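Local coordinates for protein glucosamine-6-phosphate deaminase (Thermotoga maritima, PDB 1J5X) that belongs to the SIS-domain family and folds as two alpha/beta halves, each built round a parallel beta sheet, at residues 34-39 and 171-176; 68-73 and 166-171; 75-80 and 179-184; 224-229 and 306-311. All coordinates share one frame; numbering follows the deposited sequence.

Contact 1 (34-39 and 171-176); sequences FVLNLE and LMFLAD
Val35 sets CG1 over one face of the Phe173 ring, and this is the close-packed part of the contact. The methyl is 3.4 Å from Phe173 CG and 3.7 Å from the ring centroid, only 23° off the ring normal, a CH-pi contact displaced from the middle of the ring towards its attached side. Both partners reach out by the same torsion: CG1 of Val35 stands trans to the main-chain N (chi1 -177°), and Phe173 has CG likewise (chi1 -178°), which sends the ring outward from helix 162-179. Val35 O also comes near the rim, 3.6 Å from Phe173 CE1. That carbonyl is already engaged, accepting from Leu38 N at 2.9 Å in the type I turn that carries the chain on from helix 27-35. The contact thus fastens the end of an N-terminal helix to helix 162-179 of the SIS region, which follows strand 147-150 of the five-stranded parallel sheet. Thr183, in the loop after helix 162-179, also touches the Phe173 side chain. Packing thins towards solvent. Leu36 starts from a backbone position facing away, yet bends CD2 back to 3.7 Å from Phe173 CZ, the two side chains crossing at about a right angle and CD2 coming in obliquely to the ring; Leu36 is largely exposed. Leu38 points at the helix but stays looser, with CD2 4.3 Å from Leu174 CB. Leu174 in turn touches Ile47, a lone ordered residue between two unmodelled pieces of chain, and Glu39 makes no more than a long, weak ion pair with Lys177.

Contact 2 (68-73 and 166-171); sequences LTISYY and MILLSL
This is a buried, wholly apolar helix-to-helix contact near the centre of the chain, between helix 62-78 and helix 162-179 of the SIS region. The short axes run almost parallel, 10.2 Å apart with a crossing angle of -15°, and Ile70 and Leu168 are the closest backbone pair. Ile70 extends CG1 trans to its main-chain N (chi1 -173°), lodging it 3.7 Å from Leu171 CB, while CD1 lies equally near the same CB; the two side chains cross at about a right angle. From the other helix Leu168 forks its methyls towards helix 62-78: CD2 meets Thr69 CG2 at 3.7 Å, and CD1 is 4.0 Å from Ile70 CB. Thr69 thereby offers its methyl to the interface, while OG1 bonds to Asn65 O within its own helix. On helix 162-179, Ser170 OG and Ser170 N grip Met166 O from opposite faces of its carbonyl plane, the hydroxyl bond being 2.7 Å long, so this buried hydroxyl is satisfied within its helix. Near-parallel helices that each follow a strand, 54-59 and 147-150, and pack side by side are characteristic of the layered alpha/beta fold of SIS domains.

Contact 3 (75-80 and 179-184); sequences ERVLKI and AGNSTE
Leu78 turns CG to the side of its main-chain N (chi1 -70°); CD1 continues the extended chain, and the other branch, CD2, lies 3.7 Å from Ala179 CB. Asn181 adopts a similar first torsion (chi1 -58°), bringing its amide nitrogen over the flank of Val77: ND2 is 3.8 Å from Val77 CB. Ala179 CB also rests 3.7 Å from Val77 O, so this small methyl fits between Leu78 CD2 and the carbonyl of Val77. Nothing bonds directly across the contact. Instead, one water joins the two sides, donating to Val77 O at 2.7 Å and accepting from Asn181 ND2 at 3.1 Å. Asn181 ND2 has a second partner, Asp176 OD1, so the amide is held between Asp176 of helix 162-179 and the water, and its orientation is probably fixed by the two together. The bridge occupies a carbonyl at the C-terminal end of helix 62-78, where the main chain breaks off its regular pattern: Lys79 has positive phi. Helix 162-179 ends alongside in a Schellman motif, with Gly180 as its C-prime residue, Asn181 N bonding to Asp176 O and Gly180 N to Lys177 O. Further on, Ser182 OG accepts from Glu184 N at 3.2 Å in an ST turn, leading into helix 184-205. The contact lies at the surface, about 19 Å from the centre of the chain, where helices 62-78 and 162-179 finish side by side; after helix 62-78 the chain turns back to strand 81-86, at the edge of the five-stranded sheet, and after helix 162-179 it passes to helix 184-205.

Contact 4 (224-229 and 306-311); sequences FGVSLE and KSAFLR
Arg311, whose CB meets Val226 across the contact, presents the edge of its guanidinium to Ser307: NE donates to Ser307 OG at 2.7 Å, with the oxygen just 13° out of the guanidinium plane and an angle of 147° at the hydrogen. Ser307 CB lies at the same edge. On the far side of the loop, the Phe309 ring has Leu310 CG over one face, 3.6 Å above its plane. The contact itself is carried by Val226, which spreads its two methyls against the loop, one at Arg311 and the other at Ala308. CG1, trans to the main-chain N (chi1 166°), comes 3.3 Å from Arg311 O and 3.7 Å from Arg311 CB; CG2 reaches Ala308 O at 3.6 Å and Ala308 CB at 4.1 Å. Much of what Val226 touches is therefore loop backbone, apolar methyls lying on carbonyls without any hydrogen bond across. The Arg311 chain starts towards the helix and then runs extended away from it, burying its charge among polar partners: NH1 meets Gln267 OE1 and Val293 O, NH2 meets Ser302 O. These bonds would offset the cost of burying the guanidinium, and they anchor the loop to strands 262-267 and 289-293 of the four-stranded sheet. The other side of the loop faces the first half, with Ala308 on Leu168 and Phe309 on Leu169 of helix 162-179, while Leu228 of helix 222-238 touches Leu68. An irregular segment wedged between the helices of two parallel-sheet alpha/beta halves in this way is consistent with the interface of a two-lobed SIS-type fold.

Overall arrangement
From the N terminus, helix 27-35 runs into 34-39, and contact 1 closes the longest loop, bringing this turn against helix 162-179 after the whole five-stranded sheet has been laid down. Contact 2 nests inside that loop, pairing helix 62-78 with the same helix 162-179 and sharing Leu171 with contact 1. Contact 3 crosses both: its first segment lies within their loops and its second beyond them, joining the ends of the same two helices. Contact 4 follows in series and ties helix 222-238 of the second half to a late loop. The halves meet where Tyr73 and Met172 touch Lys306 and Leu168 packs against Phe309.

Contact 1 (34-39 and 171-176)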
loop_
_atom_site.group_PDB
_atom_site.type_symbol
_atom_site.label_atom_id
_atom_site.label_comp_id
_atom_site.label_asym_id
_atom_site.label_seq_id
_atom_site.Cartn_x
_atom_site.Cartn_y
_atom_site.Cartn_z
ATOM N N PHE A 34 -8.840 8.990 -15.555
ATOM C CA PHE A 34 -9.191 7.593 -15.441
ATOM C C PHE A 34 -10.179 7.320 -14.271
ATOM O O PHE A 34 -11.189 6.675 -14.454
ATOM C CB PHE A 34 -7.915 6.739 -15.185
ATOM C CG PHE A 34 -8.195 5.279 -14.987
ATOM C CD1 PHE A 34 -8.446 4.448 -16.092
ATOM C CD2 PHE A 34 -8.151 4.710 -13.718
ATOM C CE1 PHE A 34 -8.640 3.064 -15.928
ATOM C CE2 PHE A 34 -8.334 3.352 -13.532
ATOM C CZ PHE A 34 -8.581 2.507 -14.629
ATOM N N VAL A 35 -9.847 7.796 -13.080
ATOM C CA VAL A 35 -10.716 7.473 -11.920
ATOM C C VAL A 35 -12.153 8.024 -12.068
ATOM O O VAL A 35 -13.136 7.270 -11.975
ATOM C CB VAL A 35 -10.051 7.938 -10.601
ATOM C CG1 VAL A 35 -10.949 7.508 -9.408
ATOM C CG2 VAL A 35 -8.714 7.201 -10.398
ATOM N N LEU A 36 -12.258 9.322 -12.289
ATOM C CA LEU A 36 -13.554 9.954 -12.462
ATOM C C LEU A 36 -14.374 9.393 -13.590
ATOM O O LEU A 36 -15.539 9.693 -13.666
ATOM C CB LEU A 36 -13.388 11.429 -12.730
ATOM C CG LEU A 36 -12.869 12.178 -11.534
ATOM C CD1 LEU A 36 -12.850 13.656 -11.913
ATOM C CD2 LEU A 36 -13.816 11.916 -10.309
ATOM N N ASN A 37 -13.790 8.592 -14.483
ATOM C CA ASN A 37 -14.591 8.057 -15.598
ATOM C C ASN A 37 -14.935 6.589 -15.411
ATOM O O ASN A 37 -15.658 5.981 -16.215
ATOM C CB ASN A 37 -13.872 8.297 -16.952
ATOM C CG ASN A 37 -13.814 9.787 -17.333
ATOM O OD1 ASN A 37 -14.987 10.441 -17.331
ATOM N ND2 ASN A 37 -12.734 10.351 -17.613
ATOM N N LEU A 38 -14.431 6.031 -14.317
ATOM C CA LEU A 38 -14.620 4.631 -13.985
ATOM C C LEU A 38 -16.087 4.169 -13.892
ATOM O O LEU A 38 -16.398 3.041 -14.268
ATOM C CB LEU A 38 -13.867 4.347 -12.679
ATOM C CG LEU A 38 -12.977 3.155 -12.287
ATOM C CD1 LEU A 38 -12.000 2.760 -13.362
ATOM C CD2 LEU A 38 -12.223 3.548 -11.018
ATOM N N GLU A 39 -17.011 4.992 -13.407
ATOM C CA GLU A 39 -18.366 4.461 -13.331
ATOM C C GLU A 39 -19.069 4.273 -14.680
ATOM O O GLU A 39 -19.989 3.459 -14.779
ATOM C CB GLU A 39 -19.241 5.281 -12.396
ATOM C CG GLU A 39 -19.346 6.719 -12.748
ATOM C CD GLU A 39 -20.092 7.472 -11.670
ATOM O OE1 GLU A 39 -19.821 8.680 -11.499
ATOM O OE2 GLU A 39 -20.954 6.841 -11.015
ATOM N N LEU A 171 -9.583 1.763 -6.692
ATOM C CA LEU A 171 -10.470 0.746 -6.174
ATOM C C LEU A 171 -11.243 1.314 -4.974
ATOM O O LEU A 171 -12.355 0.910 -4.817
ATOM C CB LEU A 171 -9.703 -0.535 -5.771
ATOM C CG LEU A 171 -8.924 -1.185 -6.929
ATOM C CD1 LEU A 171 -8.206 -2.463 -6.438
ATOM C CD2 LEU A 171 -9.863 -1.462 -8.047
HETATM N N MSE A 172 -10.652 2.201 -4.168
HETATM C CA MSE A 172 -11.442 2.771 -3.033
HETATM C C MSE A 172 -12.592 3.571 -3.655
HETATM O O MSE A 172 -13.765 3.471 -3.260
HETATM C CB MSE A 172 -10.564 3.673 -2.207
HETATM C CG MSE A 172 -9.544 2.879 -1.442
HETATM SE SE MSE A 172 -8.404 4.043 -0.361
HETATM C CE MSE A 172 -9.630 4.395 1.132
ATOM N N PHE A 173 -12.251 4.401 -4.635
ATOM C CA PHE A 173 -13.273 5.223 -5.319
ATOM C C PHE A 173 -14.357 4.356 -5.935
ATOM O O PHE A 173 -15.573 4.624 -5.798
ATOM C CB PHE A 173 -12.545 6.143 -6.342
ATOM C CG PHE A 173 -13.453 7.087 -7.108
ATOM C CD1 PHE A 173 -14.181 6.639 -8.194
ATOM C CD2 PHE A 173 -13.536 8.412 -6.750
ATOM C CE1 PHE A 173 -14.991 7.501 -8.940
ATOM C CE2 PHE A 173 -14.364 9.309 -7.511
ATOM C CZ PHE A 173 -15.071 8.837 -8.585
ATOM N N LEU A 174 -13.956 3.301 -6.616
ATOM C CA LEU A 174 -14.912 2.359 -7.210
ATOM C C LEU A 174 -15.857 1.715 -6.148
ATOM O O LEU A 174 -17.088 1.526 -6.360
ATOM C CB LEU A 174 -14.127 1.253 -7.931
ATOM C CG LEU A 174 -14.905 0.135 -8.638
ATOM C CD1 LEU A 174 -14.053 -0.655 -9.591
ATOM C CD2 LEU A 174 -15.350 -0.809 -7.631
ATOM N N ALA A 175 -15.289 1.341 -5.012
ATOM C CA ALA A 175 -16.146 0.738 -3.981
ATOM C C ALA A 175 -17.211 1.736 -3.509
ATOM O O ALA A 175 -18.399 1.364 -3.350
ATOM C CB ALA A 175 -15.306 0.334 -2.762
ATOM N N ASP A 176 -16.792 2.974 -3.272
ATOM C CA ASP A 176 -17.765 3.942 -2.801
ATOM C C ASP A 176 -18.819 4.199 -3.883
ATOM O O ASP A 176 -20.009 4.363 -3.581
ATOM C CB ASP A 176 -17.101 5.229 -2.399
ATOM C CG ASP A 176 -16.420 5.126 -1.033
ATOM O OD1 ASP A 176 -17.075 4.596 -0.079
ATOM O OD2 ASP A 176 -15.262 5.569 -0.892
#

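Contact 2 (68-73 and 166-171)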
loop_
_atom_site.group_PDB
_atom_site.type_symbol
_atom_site.label_atom_id
_atom_site.label_comp_id
_atom_site.label_asym_id
_atom_site.label_seq_id
_atom_site.Cartn_x
_atom_site.Cartn_y
_atom_site.Cartn_z
ATOM N N LEU A 68 -4.513 -6.449 0.599
ATOM C CA LEU A 68 -4.905 -6.389 2.000
ATOM C C LEU A 68 -5.569 -5.039 2.307
ATOM O O LEU A 68 -6.675 -4.996 2.883
ATOM C CB LEU A 68 -3.691 -6.558 2.902
ATOM C CG LEU A 68 -3.974 -6.455 4.387
ATOM C CD1 LEU A 68 -4.918 -7.599 4.847
ATOM C CD2 LEU A 68 -2.633 -6.587 5.139
ATOM N N THR A 69 -4.915 -3.953 1.904
ATOM C CA THR A 69 -5.452 -2.616 2.166
ATOM C C THR A 69 -6.841 -2.424 1.566
ATOM O O THR A 69 -7.761 -1.967 2.264
ATOM C CB THR A 69 -4.511 -1.541 1.621
ATOM O OG1 THR A 69 -3.188 -1.784 2.158
ATOM C CG2 THR A 69 -4.997 -0.110 2.125
ATOM N N ILE A 70 -7.039 -2.814 0.294
ATOM C CA ILE A 70 -8.353 -2.601 -0.275
ATOM C C ILE A 70 -9.394 -3.564 0.303
ATOM O O ILE A 70 -10.568 -3.196 0.445
ATOM C CB ILE A 70 -8.269 -2.618 -1.846
ATOM C CG1 ILE A 70 -9.620 -2.214 -2.483
ATOM C CG2 ILE A 70 -7.816 -3.997 -2.329
ATOM C CD1 ILE A 70 -10.083 -0.744 -2.066
ATOM N N SER A 71 -8.986 -4.776 0.709
ATOM C CA SER A 71 -9.939 -5.750 1.280
ATOM C C SER A 71 -10.608 -5.113 2.540
ATOM O O SER A 71 -11.845 -5.231 2.753
ATOM C CB SER A 71 -9.253 -7.084 1.660
ATOM O OG SER A 71 -8.365 -7.000 2.767
ATOM N N TYR A 72 -9.817 -4.437 3.356
ATOM C CA TYR A 72 -10.428 -3.804 4.561
ATOM C C TYR A 72 -11.461 -2.768 4.099
ATOM O O TYR A 72 -12.586 -2.690 4.619
ATOM C CB TYR A 72 -9.432 -3.010 5.414
ATOM C CG TYR A 72 -8.505 -3.792 6.315
ATOM C CD1 TYR A 72 -8.945 -4.293 7.525
ATOM C CD2 TYR A 72 -7.187 -3.991 5.964
ATOM C CE1 TYR A 72 -8.086 -4.988 8.376
ATOM C CE2 TYR A 72 -6.330 -4.658 6.776
ATOM C CZ TYR A 72 -6.775 -5.162 7.990
ATOM O OH TYR A 72 -5.902 -5.822 8.823
ATOM N N TYR A 73 -11.067 -1.914 3.153
ATOM C CA TYR A 73 -11.972 -0.859 2.697
ATOM C C TYR A 73 -13.253 -1.379 2.053
ATOM O O TYR A 73 -14.358 -0.825 2.264
ATOM C CB TYR A 73 -11.235 0.076 1.747
ATOM C CG TYR A 73 -11.909 1.427 1.577
ATOM C CD1 TYR A 73 -11.932 2.353 2.620
ATOM C CD2 TYR A 73 -12.554 1.757 0.397
ATOM C CE1 TYR A 73 -12.591 3.581 2.491
ATOM C CE2 TYR A 73 -13.205 2.983 0.248
ATOM C CZ TYR A 73 -13.236 3.896 1.297
ATOM O OH TYR A 73 -13.946 5.075 1.196
HETATM N N MSE A 166 -2.018 4.798 -6.864
HETATM C CA MSE A 166 -3.030 4.976 -7.870
HETATM C C MSE A 166 -4.025 3.839 -8.033
HETATM O O MSE A 166 -5.211 4.068 -8.286
HETATM C CB MSE A 166 -2.345 5.370 -9.248
HETATM C CG MSE A 166 -1.562 6.625 -9.055
HETATM SE SE MSE A 166 -0.511 6.906 -10.797
HETATM C CE MSE A 166 0.038 8.719 -10.430
ATOM N N ILE A 167 -3.591 2.586 -7.875
ATOM C CA ILE A 167 -4.549 1.504 -8.025
ATOM C C ILE A 167 -5.439 1.547 -6.736
ATOM O O ILE A 167 -6.655 1.375 -6.821
ATOM C CB ILE A 167 -3.836 0.123 -8.134
ATOM C CG1 ILE A 167 -3.142 0.034 -9.546
ATOM C CG2 ILE A 167 -4.877 -1.042 -8.016
ATOM C CD1 ILE A 167 -2.147 -1.098 -9.623
ATOM N N LEU A 168 -4.822 1.812 -5.605
ATOM C CA LEU A 168 -5.603 1.858 -4.327
ATOM C C LEU A 168 -6.688 2.965 -4.426
ATOM O O LEU A 168 -7.876 2.712 -4.143
ATOM C CB LEU A 168 -4.649 2.075 -3.156
ATOM C CG LEU A 168 -5.337 2.118 -1.774
ATOM C CD1 LEU A 168 -6.207 0.856 -1.585
ATOM C CD2 LEU A 168 -4.310 2.276 -0.671
ATOM N N LEU A 169 -6.270 4.132 -4.859
ATOM C CA LEU A 169 -7.216 5.233 -5.036
ATOM C C LEU A 169 -8.343 4.798 -5.940
ATOM O O LEU A 169 -9.547 5.021 -5.660
ATOM C CB LEU A 169 -6.511 6.407 -5.661
ATOM C CG LEU A 169 -7.409 7.470 -6.294
ATOM C CD1 LEU A 169 -8.249 8.119 -5.160
ATOM C CD2 LEU A 169 -6.532 8.548 -6.912
ATOM N N SER A 170 -7.998 4.177 -7.066
ATOM C CA SER A 170 -9.048 3.766 -7.988
ATOM C C SER A 170 -10.061 2.768 -7.420
ATOM O O SER A 170 -11.281 2.902 -7.657
ATOM C CB SER A 170 -8.437 3.126 -9.287
ATOM O OG SER A 170 -7.468 3.997 -9.852
ATOM N N LEU A 171 -9.583 1.763 -6.692
ATOM C CA LEU A 171 -10.470 0.746 -6.174
ATOM C C LEU A 171 -11.243 1.314 -4.974
ATOM O O LEU A 171 -12.355 0.910 -4.817
ATOM C CB LEU A 171 -9.703 -0.535 -5.771
ATOM C CG LEU A 171 -8.924 -1.185 -6.929
ATOM C CD1 LEU A 171 -8.206 -2.463 -6.438
ATOM C CD2 LEU A 171 -9.863 -1.462 -8.047
#

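Contact 3 (75-80 and 179-184)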
loop_
_atom_site.group_PDB
_atom_site.type_symbol
_atom_site.label_atom_id
_atom_site.label_comp_id
_atom_site.label_asym_id
_atom_site.label_seq_id
_atom_site.Cartn_x
_atom_site.Cartn_y
_atom_site.Cartn_z
ATOM N N GLU A 75 -14.793 -4.251 2.606
ATOM C CA GLU A 75 -15.655 -4.782 3.648
ATOM C C GLU A 75 -16.279 -3.598 4.403
ATOM O O GLU A 75 -17.465 -3.637 4.752
ATOM C CB GLU A 75 -14.865 -5.609 4.661
ATOM C CG GLU A 75 -15.750 -6.146 5.758
ATOM C CD GLU A 75 -15.054 -7.110 6.763
ATOM O OE1 GLU A 75 -13.861 -6.940 7.082
ATOM O OE2 GLU A 75 -15.744 -8.030 7.254
ATOM N N ARG A 76 -15.495 -2.571 4.641
ATOM C CA ARG A 76 -15.977 -1.390 5.392
ATOM C C ARG A 76 -17.098 -0.641 4.655
ATOM O O ARG A 76 -18.157 -0.305 5.233
ATOM C CB ARG A 76 -14.808 -0.414 5.641
ATOM C CG ARG A 76 -15.187 0.827 6.491
ATOM C CD ARG A 76 -14.045 1.797 6.726
ATOM N NE ARG A 76 -12.860 1.175 7.350
ATOM C CZ ARG A 76 -12.763 0.833 8.631
ATOM N NH1 ARG A 76 -13.794 1.045 9.469
ATOM N NH2 ARG A 76 -11.638 0.263 9.101
ATOM N N VAL A 77 -16.886 -0.354 3.388
ATOM C CA VAL A 77 -17.903 0.419 2.686
ATOM C C VAL A 77 -18.978 -0.363 1.989
ATOM O O VAL A 77 -20.100 0.165 1.817
ATOM C CB VAL A 77 -17.291 1.456 1.689
ATOM C CG1 VAL A 77 -16.221 2.307 2.398
ATOM C CG2 VAL A 77 -16.721 0.758 0.475
ATOM N N LEU A 78 -18.718 -1.605 1.598
ATOM C CA LEU A 78 -19.772 -2.390 0.930
ATOM C C LEU A 78 -20.432 -3.422 1.839
ATOM O O LEU A 78 -21.408 -4.032 1.448
ATOM C CB LEU A 78 -19.212 -3.142 -0.304
ATOM C CG LEU A 78 -18.864 -2.188 -1.434
ATOM C CD1 LEU A 78 -18.012 -2.954 -2.475
ATOM C CD2 LEU A 78 -20.190 -1.694 -2.105
ATOM N N LYS A 79 -19.888 -3.604 3.037
ATOM C CA LYS A 79 -20.404 -4.564 3.998
ATOM C C LYS A 79 -20.489 -5.964 3.446
ATOM O O LYS A 79 -21.477 -6.628 3.634
ATOM C CB LYS A 79 -21.831 -4.162 4.469
ATOM C CG LYS A 79 -21.972 -2.760 4.848
ATOM C CD LYS A 79 -20.916 -2.338 5.796
ATOM C CE LYS A 79 -21.045 -0.843 6.049
ATOM N NZ LYS A 79 -21.534 -0.624 7.448
ATOM N N ILE A 80 -19.446 -6.435 2.783
ATOM C CA ILE A 80 -19.445 -7.784 2.214
ATOM C C ILE A 80 -18.238 -8.478 2.815
ATOM O O ILE A 80 -17.322 -7.816 3.272
ATOM C CB ILE A 80 -19.285 -7.700 0.680
ATOM C CG1 ILE A 80 -18.002 -6.940 0.342
ATOM C CG2 ILE A 80 -20.439 -6.915 0.081
ATOM C CD1 ILE A 80 -17.809 -6.721 -1.135
ATOM N N ALA A 179 -21.304 1.506 -3.739
ATOM C CA ALA A 179 -22.135 1.604 -2.530
ATOM C C ALA A 179 -23.128 2.748 -2.581
ATOM O O ALA A 179 -24.091 2.744 -1.830
ATOM C CB ALA A 179 -21.254 1.788 -1.305
ATOM N N GLY A 180 -22.892 3.704 -3.458
ATOM C CA GLY A 180 -23.713 4.901 -3.506
ATOM C C GLY A 180 -23.239 5.969 -2.512
ATOM O O GLY A 180 -24.001 6.895 -2.184
ATOM N N ASN A 181 -21.993 5.854 -2.028
ATOM C CA ASN A 181 -21.393 6.839 -1.122
ATOM C C ASN A 181 -20.810 8.009 -1.866
ATOM O O ASN A 181 -20.420 7.884 -3.040
ATOM C CB ASN A 181 -20.269 6.243 -0.261
ATOM C CG ASN A 181 -20.745 5.093 0.564
ATOM O OD1 ASN A 181 -21.905 5.087 1.019
ATOM N ND2 ASN A 181 -19.882 4.132 0.784
ATOM N N SER A 182 -20.726 9.157 -1.191
ATOM C CA SER A 182 -20.179 10.349 -1.830
ATOM C C SER A 182 -18.680 10.182 -2.057
ATOM O O SER A 182 -17.965 9.724 -1.174
ATOM C CB SER A 182 -20.346 11.597 -0.948
ATOM O OG SER A 182 -19.681 12.684 -1.583
ATOM N N THR A 183 -18.189 10.578 -3.229
ATOM C CA THR A 183 -16.760 10.441 -3.448
ATOM C C THR A 183 -16.110 11.801 -3.476
ATOM O O THR A 183 -14.924 11.956 -3.852
ATOM C CB THR A 183 -16.519 9.692 -4.794
ATOM O OG1 THR A 183 -17.327 10.276 -5.826
ATOM C CG2 THR A 183 -16.852 8.233 -4.646
ATOM N N GLU A 184 -16.849 12.846 -3.075
ATOM C CA GLU A 184 -16.220 14.146 -3.167
ATOM C C GLU A 184 -14.911 14.322 -2.396
ATOM O O GLU A 184 -14.063 15.072 -2.861
ATOM C CB GLU A 184 -17.201 15.297 -2.811
ATOM C CG GLU A 184 -17.557 15.387 -1.373
ATOM C CD GLU A 184 -18.550 16.554 -1.109
ATOM O OE1 GLU A 184 -19.152 17.041 -2.090
ATOM O OE2 GLU A 184 -18.695 16.941 0.069
HETATM O O HOH W 1 -20.897 2.399 3.154
#

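Contact 4 (224-229 and 306-311)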
loop_
_atom_site.group_PDB
_atom_site.type_symbol
_atom_site.label_atom_id
_atom_site.label_comp_id
_atom_site.label_asym_id
_atom_site.label_seq_id
_atom_site.Cartn_x
_atom_site.Cartn_y
_atom_site.Cartn_z
ATOM N N PHE A 224 -2.837 -0.405 8.598
ATOM C CA PHE A 224 -1.887 -1.510 8.848
ATOM C C PHE A 224 -1.405 -1.952 7.459
ATOM O O PHE A 224 -0.219 -2.193 7.268
ATOM C CB PHE A 224 -2.560 -2.722 9.512
ATOM C CG PHE A 224 -1.648 -3.906 9.604
ATOM C CD1 PHE A 224 -0.461 -3.820 10.319
ATOM C CD2 PHE A 224 -1.937 -5.061 8.877
ATOM C CE1 PHE A 224 0.463 -4.862 10.310
ATOM C CE2 PHE A 224 -1.009 -6.139 8.866
ATOM C CZ PHE A 224 0.189 -6.021 9.574
ATOM N N GLY A 225 -2.325 -2.092 6.498
ATOM C CA GLY A 225 -1.907 -2.447 5.139
ATOM C C GLY A 225 -0.914 -1.389 4.610
ATOM O O GLY A 225 0.097 -1.704 3.960
ATOM N N VAL A 226 -1.207 -0.103 4.898
ATOM C CA VAL A 226 -0.314 0.985 4.457
ATOM C C VAL A 226 1.040 0.770 5.147
ATOM O O VAL A 226 2.088 1.023 4.540
ATOM C CB VAL A 226 -0.861 2.377 4.905
ATOM C CG1 VAL A 226 0.208 3.456 4.761
ATOM C CG2 VAL A 226 -2.103 2.743 4.045
ATOM N N SER A 227 0.988 0.339 6.408
ATOM C CA SER A 227 2.216 0.100 7.210
ATOM C C SER A 227 3.022 -1.075 6.655
ATOM O O SER A 227 4.253 -1.000 6.532
ATOM C CB SER A 227 1.828 -0.078 8.684
ATOM O OG SER A 227 1.370 1.204 9.218
ATOM N N LEU A 228 2.334 -2.146 6.237
ATOM C CA LEU A 228 3.065 -3.285 5.673
ATOM C C LEU A 228 3.782 -2.868 4.412
ATOM O O LEU A 228 4.970 -3.239 4.190
ATOM C CB LEU A 228 2.149 -4.437 5.296
ATOM C CG LEU A 228 2.095 -5.651 6.193
ATOM C CD1 LEU A 228 1.330 -6.710 5.346
ATOM C CD2 LEU A 228 3.510 -6.209 6.669
ATOM N N GLU A 229 3.069 -2.119 3.559
ATOM C CA GLU A 229 3.637 -1.635 2.323
ATOM C C GLU A 229 4.807 -0.661 2.670
ATOM O O GLU A 229 5.887 -0.738 2.044
ATOM C CB GLU A 229 2.571 -0.904 1.472
ATOM C CG GLU A 229 3.087 -0.212 0.174
ATOM C CD GLU A 229 3.735 -1.160 -0.863
ATOM O OE1 GLU A 229 3.814 -2.383 -0.595
ATOM O OE2 GLU A 229 4.139 -0.654 -1.922
ATOM N N LYS A 306 -10.127 7.146 3.835
ATOM C CA LYS A 306 -9.908 7.497 2.427
ATOM C C LYS A 306 -8.473 7.987 2.157
ATOM O O LYS A 306 -8.016 7.936 1.019
ATOM C CB LYS A 306 -10.893 8.609 1.979
ATOM C CG LYS A 306 -12.338 8.107 1.690
ATOM C CD LYS A 306 -13.172 9.292 1.083
ATOM C CE LYS A 306 -14.701 8.977 1.136
ATOM N NZ LYS A 306 -15.196 8.625 2.483
ATOM N N SER A 307 -7.775 8.500 3.169
ATOM C CA SER A 307 -6.413 8.996 2.928
ATOM C C SER A 307 -5.409 7.821 2.695
ATOM O O SER A 307 -4.229 8.076 2.466
ATOM C CB SER A 307 -5.911 9.814 4.151
ATOM O OG SER A 307 -5.910 8.980 5.306
ATOM N N ALA A 308 -5.867 6.585 2.806
ATOM C CA ALA A 308 -4.972 5.433 2.654
ATOM C C ALA A 308 -4.156 5.487 1.375
ATOM O O ALA A 308 -2.971 5.117 1.422
ATOM C CB ALA A 308 -5.749 4.098 2.729
ATOM N N PHE A 309 -4.744 5.990 0.278
ATOM C CA PHE A 309 -4.014 6.010 -0.987
ATOM C C PHE A 309 -2.815 6.991 -1.039
ATOM O O PHE A 309 -1.981 6.944 -1.970
ATOM C CB PHE A 309 -4.969 6.226 -2.141
ATOM C CG PHE A 309 -5.446 7.650 -2.277
ATOM C CD1 PHE A 309 -6.579 8.079 -1.568
ATOM C CD2 PHE A 309 -4.745 8.578 -3.085
ATOM C CE1 PHE A 309 -6.993 9.417 -1.671
ATOM C CE2 PHE A 309 -5.145 9.893 -3.195
ATOM C CZ PHE A 309 -6.281 10.335 -2.484
ATOM N N LEU A 310 -2.718 7.893 -0.068
ATOM C CA LEU A 310 -1.578 8.786 -0.000
ATOM C C LEU A 310 -0.599 8.358 1.106
ATOM O O LEU A 310 0.534 8.833 1.154
ATOM C CB LEU A 310 -2.024 10.180 0.389
ATOM C CG LEU A 310 -2.908 11.004 -0.552
ATOM C CD1 LEU A 310 -3.330 12.318 0.169
ATOM C CD2 LEU A 310 -2.075 11.355 -1.813
ATOM N N ARG A 311 -1.041 7.515 2.044
ATOM C CA ARG A 311 -0.204 7.300 3.207
ATOM C C ARG A 311 1.066 6.474 3.140
ATOM O O ARG A 311 1.743 6.352 4.161
ATOM C CB ARG A 311 -1.041 6.873 4.425
ATOM C CG ARG A 311 -1.878 8.097 5.041
ATOM C CD ARG A 311 -2.962 7.552 5.976
ATOM N NE ARG A 311 -3.635 8.608 6.772
ATOM C CZ ARG A 311 -3.271 8.943 8.006
ATOM N NH1 ARG A 311 -2.237 8.320 8.603
ATOM N NH2 ARG A 311 -3.973 9.902 8.672
#